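Local coordinates for microcin B17-processing protein McbD (Escherichia coli str. K-12 substr. MG1655, PDB 6GRH), which is a YcaO-family protein needed to process the inactive microcin B17 precursor into the active antibiotic peptide, at residues A85-S97 with P360-I374. The protein carries 1 engineered substitution. Sequence-based numbering, arbitrary orientation.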
loop_
_atom_site.group_PDB
_atom_site.type_symbol
_atom_site.label_atom_id
_atom_site.label_comp_id
_atom_site.label_asym_id
_atom_site.label_seq_id
_atom_site.Cartn_x
_atom_site.Cartn_y
_atom_site.Cartn_z
ATOM N N ALA E 85 11.218 -15.776 -62.524
ATOM C CA ALA E 85 12.077 -16.954 -62.440
ATOM C C ALA E 85 13.439 -16.714 -63.135
ATOM O O ALA E 85 14.475 -17.143 -62.630
ATOM C CB ALA E 85 11.366 -18.170 -63.027
ATOM N N LYS E 86 13.430 -15.997 -64.261
ATOM C CA LYS E 86 14.666 -15.661 -64.991
ATOM C C LYS E 86 15.588 -14.733 -64.176
ATOM O O LYS E 86 16.805 -14.948 -64.126
ATOM C CB LYS E 86 14.336 -15.031 -66.355
ATOM C CG LYS E 86 15.526 -14.835 -67.287
ATOM N N ALA E 87 15.013 -13.709 -63.547
ATOM C CA ALA E 87 15.780 -12.810 -62.689
ATOM C C ALA E 87 16.393 -13.524 -61.465
ATOM O O ALA E 87 17.522 -13.223 -61.074
ATOM C CB ALA E 87 14.906 -11.652 -62.227
ATOM N N PHE E 88 15.650 -14.443 -60.855
ATOM C CA PHE E 88 16.211 -15.250 -59.762
ATOM C C PHE E 88 17.369 -16.099 -60.262
ATOM O O PHE E 88 18.428 -16.126 -59.621
ATOM C CB PHE E 88 15.157 -16.120 -59.060
ATOM C CG PHE E 88 14.385 -15.387 -57.990
ATOM C CD1 PHE E 88 14.949 -15.174 -56.733
ATOM C CD2 PHE E 88 13.107 -14.903 -58.237
ATOM C CE1 PHE E 88 14.252 -14.481 -55.734
ATOM C CE2 PHE E 88 12.397 -14.218 -57.238
ATOM C CZ PHE E 88 12.972 -14.015 -55.989
ATOM N N THR E 89 17.171 -16.760 -61.408
ATOM C CA THR E 89 18.219 -17.583 -62.029
ATOM C C THR E 89 19.499 -16.783 -62.236
ATOM O O THR E 89 20.571 -17.268 -61.935
ATOM C CB THR E 89 17.778 -18.153 -63.390
ATOM O OG1 THR E 89 16.534 -18.852 -63.237
ATOM C CG2 THR E 89 18.828 -19.102 -63.947
ATOM N N GLU E 90 19.369 -15.557 -62.745
ATOM C CA GLU E 90 20.528 -14.684 -62.964
ATOM C C GLU E 90 21.155 -14.208 -61.645
ATOM O O GLU E 90 22.373 -14.035 -61.580
ATOM C CB GLU E 90 20.166 -13.502 -63.884
ATOM C CG GLU E 90 19.820 -13.910 -65.333
ATOM C CD GLU E 90 20.804 -14.896 -65.948
ATOM O OE1 GLU E 90 21.954 -14.500 -66.222
ATOM O OE2 GLU E 90 20.452 -16.083 -66.166
ATOM N N ALA E 91 20.346 -14.030 -60.596
ATOM C CA ALA E 91 20.885 -13.767 -59.258
ATOM C C ALA E 91 21.660 -14.977 -58.730
ATOM O O ALA E 91 22.825 -14.851 -58.367
ATOM C CB ALA E 91 19.782 -13.369 -58.278
ATOM N N PHE E 92 21.013 -16.140 -58.713
ATOM C CA PHE E 92 21.640 -17.373 -58.208
ATOM C C PHE E 92 22.885 -17.779 -59.006
ATOM O O PHE E 92 23.864 -18.246 -58.427
ATOM C CB PHE E 92 20.657 -18.557 -58.204
ATOM C CG PHE E 92 19.600 -18.503 -57.128
ATOM C CD1 PHE E 92 19.918 -18.221 -55.810
ATOM C CD2 PHE E 92 18.273 -18.788 -57.439
ATOM C CE1 PHE E 92 18.927 -18.184 -54.828
ATOM C CE2 PHE E 92 17.286 -18.761 -56.468
ATOM C CZ PHE E 92 17.616 -18.461 -55.159
ATOM N N PHE E 93 22.863 -17.576 -60.322
ATOM C CA PHE E 93 24.038 -17.867 -61.159
ATOM C C PHE E 93 25.301 -17.101 -60.731
ATOM O O PHE E 93 26.397 -17.622 -60.869
ATOM C CB PHE E 93 23.731 -17.608 -62.624
ATOM C CG PHE E 93 24.771 -18.145 -63.569
ATOM C CD1 PHE E 93 24.859 -19.513 -63.815
ATOM C CD2 PHE E 93 25.654 -17.285 -64.230
ATOM C CE1 PHE E 93 25.813 -20.014 -64.687
ATOM C CE2 PHE E 93 26.610 -17.783 -65.105
ATOM C CZ PHE E 93 26.688 -19.150 -65.335
ATOM N N GLN E 94 25.154 -15.901 -60.166
ATOM C CA GLN E 94 26.322 -15.149 -59.644
ATOM C C GLN E 94 26.734 -15.542 -58.223
ATOM O O GLN E 94 27.856 -15.298 -57.796
ATOM C CB GLN E 94 26.015 -13.665 -59.604
ATOM C CG GLN E 94 25.631 -13.061 -60.928
ATOM C CD GLN E 94 25.226 -11.620 -60.752
ATOM O OE1 GLN E 94 26.005 -10.796 -60.249
ATOM N NE2 GLN E 94 23.992 -11.311 -61.123
ATOM N N ILE E 95 25.803 -16.103 -57.477
ATOM C CA ILE E 95 25.990 -16.334 -56.048
ATOM C C ILE E 95 26.795 -17.616 -55.790
ATOM O O ILE E 95 27.727 -17.599 -54.987
ATOM C CB ILE E 95 24.624 -16.261 -55.333
ATOM C CG1 ILE E 95 24.112 -14.805 -55.432
ATOM C CG2 ILE E 95 24.729 -16.680 -53.870
ATOM C CD1 ILE E 95 22.692 -14.584 -54.967
ATOM N N SER E 96 26.454 -18.709 -56.472
ATOM C CA SER E 96 27.263 -19.942 -56.429
ATOM C C SER E 96 28.025 -20.118 -57.744
ATOM O O SER E 96 27.836 -19.357 -58.687
ATOM C CB SER E 96 26.366 -21.158 -56.181
ATOM O OG SER E 96 25.633 -21.517 -57.348
ATOM N N SER E 97 28.868 -21.144 -57.813
ATOM C CA SER E 97 29.510 -21.527 -59.074
ATOM C C SER E 97 28.648 -22.500 -59.907
ATOM O O SER E 97 29.108 -22.990 -60.933
ATOM C CB SER E 97 30.896 -22.135 -58.807
ATOM O OG SER E 97 30.820 -23.432 -58.224
ATOM N N PRO E 360 15.484 -9.968 -56.745
ATOM C CA PRO E 360 16.746 -10.393 -57.405
ATOM C C PRO E 360 17.335 -9.374 -58.380
ATOM O O PRO E 360 18.435 -9.597 -58.879
ATOM C CB PRO E 360 16.339 -11.670 -58.145
ATOM C CG PRO E 360 14.893 -11.441 -58.476
ATOM C CD PRO E 360 14.319 -10.692 -57.291
ATOM N N ASP E 361 16.606 -8.290 -58.674
ATOM C CA ASP E 361 17.138 -7.162 -59.443
ATOM C C ASP E 361 17.830 -6.069 -58.618
ATOM O O ASP E 361 18.369 -5.102 -59.180
ATOM C CB ASP E 361 16.016 -6.566 -60.294
ATOM C CG ASP E 361 15.654 -7.462 -61.470
ATOM O OD1 ASP E 361 16.563 -8.128 -62.019
ATOM O OD2 ASP E 361 14.459 -7.510 -61.845
ATOM N N PHE E 362 17.829 -6.235 -57.300
ATOM C CA PHE E 362 18.566 -5.388 -56.387
ATOM C C PHE E 362 19.491 -6.325 -55.602
ATOM O O PHE E 362 19.481 -7.555 -55.827
ATOM C CB PHE E 362 17.588 -4.689 -55.429
ATOM C CG PHE E 362 16.735 -3.607 -56.066
ATOM C CD1 PHE E 362 15.627 -3.933 -56.837
ATOM C CD2 PHE E 362 17.009 -2.270 -55.845
ATOM C CE1 PHE E 362 14.834 -2.951 -57.405
ATOM C CE2 PHE E 362 16.216 -1.273 -56.420
ATOM C CZ PHE E 362 15.121 -1.618 -57.189
ATOM N N PHE E 363 20.279 -5.776 -54.684
ATOM C CA PHE E 363 21.074 -6.639 -53.794
ATOM C C PHE E 363 20.183 -7.542 -52.930
ATOM O O PHE E 363 19.250 -7.075 -52.295
ATOM C CB PHE E 363 22.020 -5.816 -52.939
ATOM C CG PHE E 363 23.074 -5.128 -53.741
ATOM C CD1 PHE E 363 24.187 -5.839 -54.186
ATOM C CD2 PHE E 363 22.947 -3.795 -54.081
ATOM C CE1 PHE E 363 25.159 -5.221 -54.931
ATOM C CE2 PHE E 363 23.918 -3.164 -54.817
ATOM C CZ PHE E 363 25.023 -3.870 -55.263
ATOM N N LEU E 364 20.452 -8.847 -52.951
ATOM C CA LEU E 364 19.661 -9.803 -52.148
ATOM C C LEU E 364 20.015 -9.762 -50.664
ATOM O O LEU E 364 19.207 -10.143 -49.826
ATOM C CB LEU E 364 19.789 -11.237 -52.704
ATOM C CG LEU E 364 18.894 -11.518 -53.916
ATOM C CD1 LEU E 364 19.236 -12.849 -54.552
ATOM C CD2 LEU E 364 17.417 -11.491 -53.570
ATOM N N HIS E 365 21.218 -9.323 -50.341
ATOM C CA HIS E 365 21.620 -9.140 -48.960
ATOM C C HIS E 365 22.752 -8.113 -48.921
ATOM O O HIS E 365 23.164 -7.639 -49.969
ATOM C CB HIS E 365 22.037 -10.490 -48.361
ATOM C CG HIS E 365 23.191 -11.131 -49.058
ATOM N ND1 HIS E 365 24.487 -10.701 -48.896
ATOM C CD2 HIS E 365 23.249 -12.207 -49.876
ATOM C CE1 HIS E 365 25.293 -11.464 -49.611
ATOM N NE2 HIS E 365 24.568 -12.396 -50.204
ATOM N N MET E 366 23.271 -7.786 -47.744
ATOM C CA MET E 366 24.195 -6.651 -47.617
ATOM C C MET E 366 25.666 -6.989 -47.384
ATOM O O MET E 366 26.470 -6.086 -47.112
ATOM C CB MET E 366 23.689 -5.677 -46.539
ATOM C CG MET E 366 23.928 -6.075 -45.099
ATOM S SD MET E 366 23.416 -4.751 -43.980
ATOM C CE MET E 366 24.710 -3.540 -44.194
ATOM N N ASN E 367 26.023 -8.263 -47.487
ATOM C CA ASN E 367 27.408 -8.694 -47.313
ATOM C C ASN E 367 28.123 -8.884 -48.662
ATOM O O ASN E 367 28.110 -9.973 -49.223
ATOM C CB ASN E 367 27.435 -9.994 -46.506
ATOM C CG ASN E 367 28.839 -10.486 -46.233
ATOM O OD1 ASN E 367 29.820 -9.779 -46.471
ATOM N ND2 ASN E 367 28.942 -11.711 -45.717
ATOM N N ASN E 368 28.773 -7.849 -49.180
ATOM C CA ASN E 368 29.472 -8.041 -50.460
ATOM C C ASN E 368 30.877 -8.698 -50.304
ATOM O O ASN E 368 31.560 -8.874 -51.289
ATOM C CB ASN E 368 29.435 -6.793 -51.379
ATOM C CG ASN E 368 29.681 -5.521 -50.643
ATOM O OD1 ASN E 368 28.835 -4.610 -50.615
ATOM N ND2 ASN E 368 30.823 -5.468 -49.976
ATOM N N SER E 369 31.277 -9.074 -49.079
ATOM C CA SER E 369 32.402 -10.009 -48.874
ATOM C C SER E 369 31.983 -11.484 -49.024
ATOM O O SER E 369 32.829 -12.360 -49.038
ATOM C CB SER E 369 33.059 -9.809 -47.501
ATOM O OG SER E 369 32.375 -10.527 -46.483
ATOM N N GLY E 370 30.682 -11.756 -49.087
ATOM C CA GLY E 370 30.179 -13.117 -49.247
ATOM C C GLY E 370 29.715 -13.330 -50.663
ATOM O O GLY E 370 30.176 -12.675 -51.565
ATOM N N ALA E 371 28.779 -14.251 -50.833
ATOM C CA ALA E 371 28.275 -14.647 -52.140
ATOM C C ALA E 371 27.020 -13.805 -52.465
ATOM O O ALA E 371 25.930 -14.029 -51.926
ATOM C CB ALA E 371 27.963 -16.134 -52.126
ATOM N N ILE E 372 27.192 -12.830 -53.352
ATOM C CA ILE E 372 26.185 -11.792 -53.581
ATOM C C ILE E 372 25.949 -11.566 -55.079
ATOM O O ILE E 372 26.840 -11.832 -55.906
ATOM C CB ILE E 372 26.626 -10.478 -52.895
ATOM C CG1 ILE E 372 25.434 -9.510 -52.739
ATOM C CG2 ILE E 372 27.792 -9.829 -53.647
ATOM C CD1 ILE E 372 25.702 -8.351 -51.803
ATOM N N ASN E 373 24.745 -11.111 -55.417
ATOM C CA ASN E 373 24.413 -10.769 -56.801
ATOM C C ASN E 373 24.893 -9.342 -57.125
ATOM O O ASN E 373 24.112 -8.405 -57.245
ATOM C CB ASN E 373 22.924 -11.008 -57.119
ATOM C CG ASN E 373 21.976 -10.163 -56.291
ATOM O OD1 ASN E 373 22.118 -10.049 -55.063
ATOM N ND2 ASN E 373 20.968 -9.595 -56.958
ATOM N N ILE E 374 26.205 -9.214 -57.287
ATOM C CA ILE E 374 26.867 -7.933 -57.514
ATOM C C ILE E 374 26.368 -7.193 -58.778
ATOM O O ILE E 374 26.306 -5.953 -58.794
ATOM C CB ILE E 374 28.412 -8.117 -57.554
ATOM C CG1 ILE E 374 29.144 -6.778 -57.371
ATOM C CG2 ILE E 374 28.863 -8.828 -58.829
ATOM C CD1 ILE E 374 28.930 -6.134 -56.018
#
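Pro360 wedges into a notch on the helix between Ala87, Phe88 and Ala91. Its CG makes a CH-pi contact over the middle of the Phe88 ring face, 3.8 Å from the centroid and 6° off the normal. Its CB fits against Ala87 O. The small alanines let the loop come close: the Ala91 methyl touches both Pro360 CB and Leu364 CD1 at 3.8 Å. One turn on, Ile95 is the bump and the loop the hollow. With CG1 anti to its carbonyl carbon (chi1 -67°), Ile95 lays CG1 against the Ile372-Asn373 peptide and CD1 against Leu364 CD1 (3.9 Å), while CG2 packs on Ala371 CB (3.7 Å). Asn373 ties the loop to itself, consistent with a fixed hollow: OD1 accepts from Leu364 N on an in-plane lone pair (2.9 Å) and ND2 donates to Phe362 O. At the border Gln94 reaches over Asn373, its NE2 bonded to Glu90 O and Asn375 O. No hydrogen bond joins the segments; apolar side chains and backbone meet in van der Waals contact. The ends of the loop after strand 350-358 close on helix 82-95, its middle swinging away; helices 76-79 and 100-105 pack on that helix, and Phe362 and Phe363 touch helix 157-180.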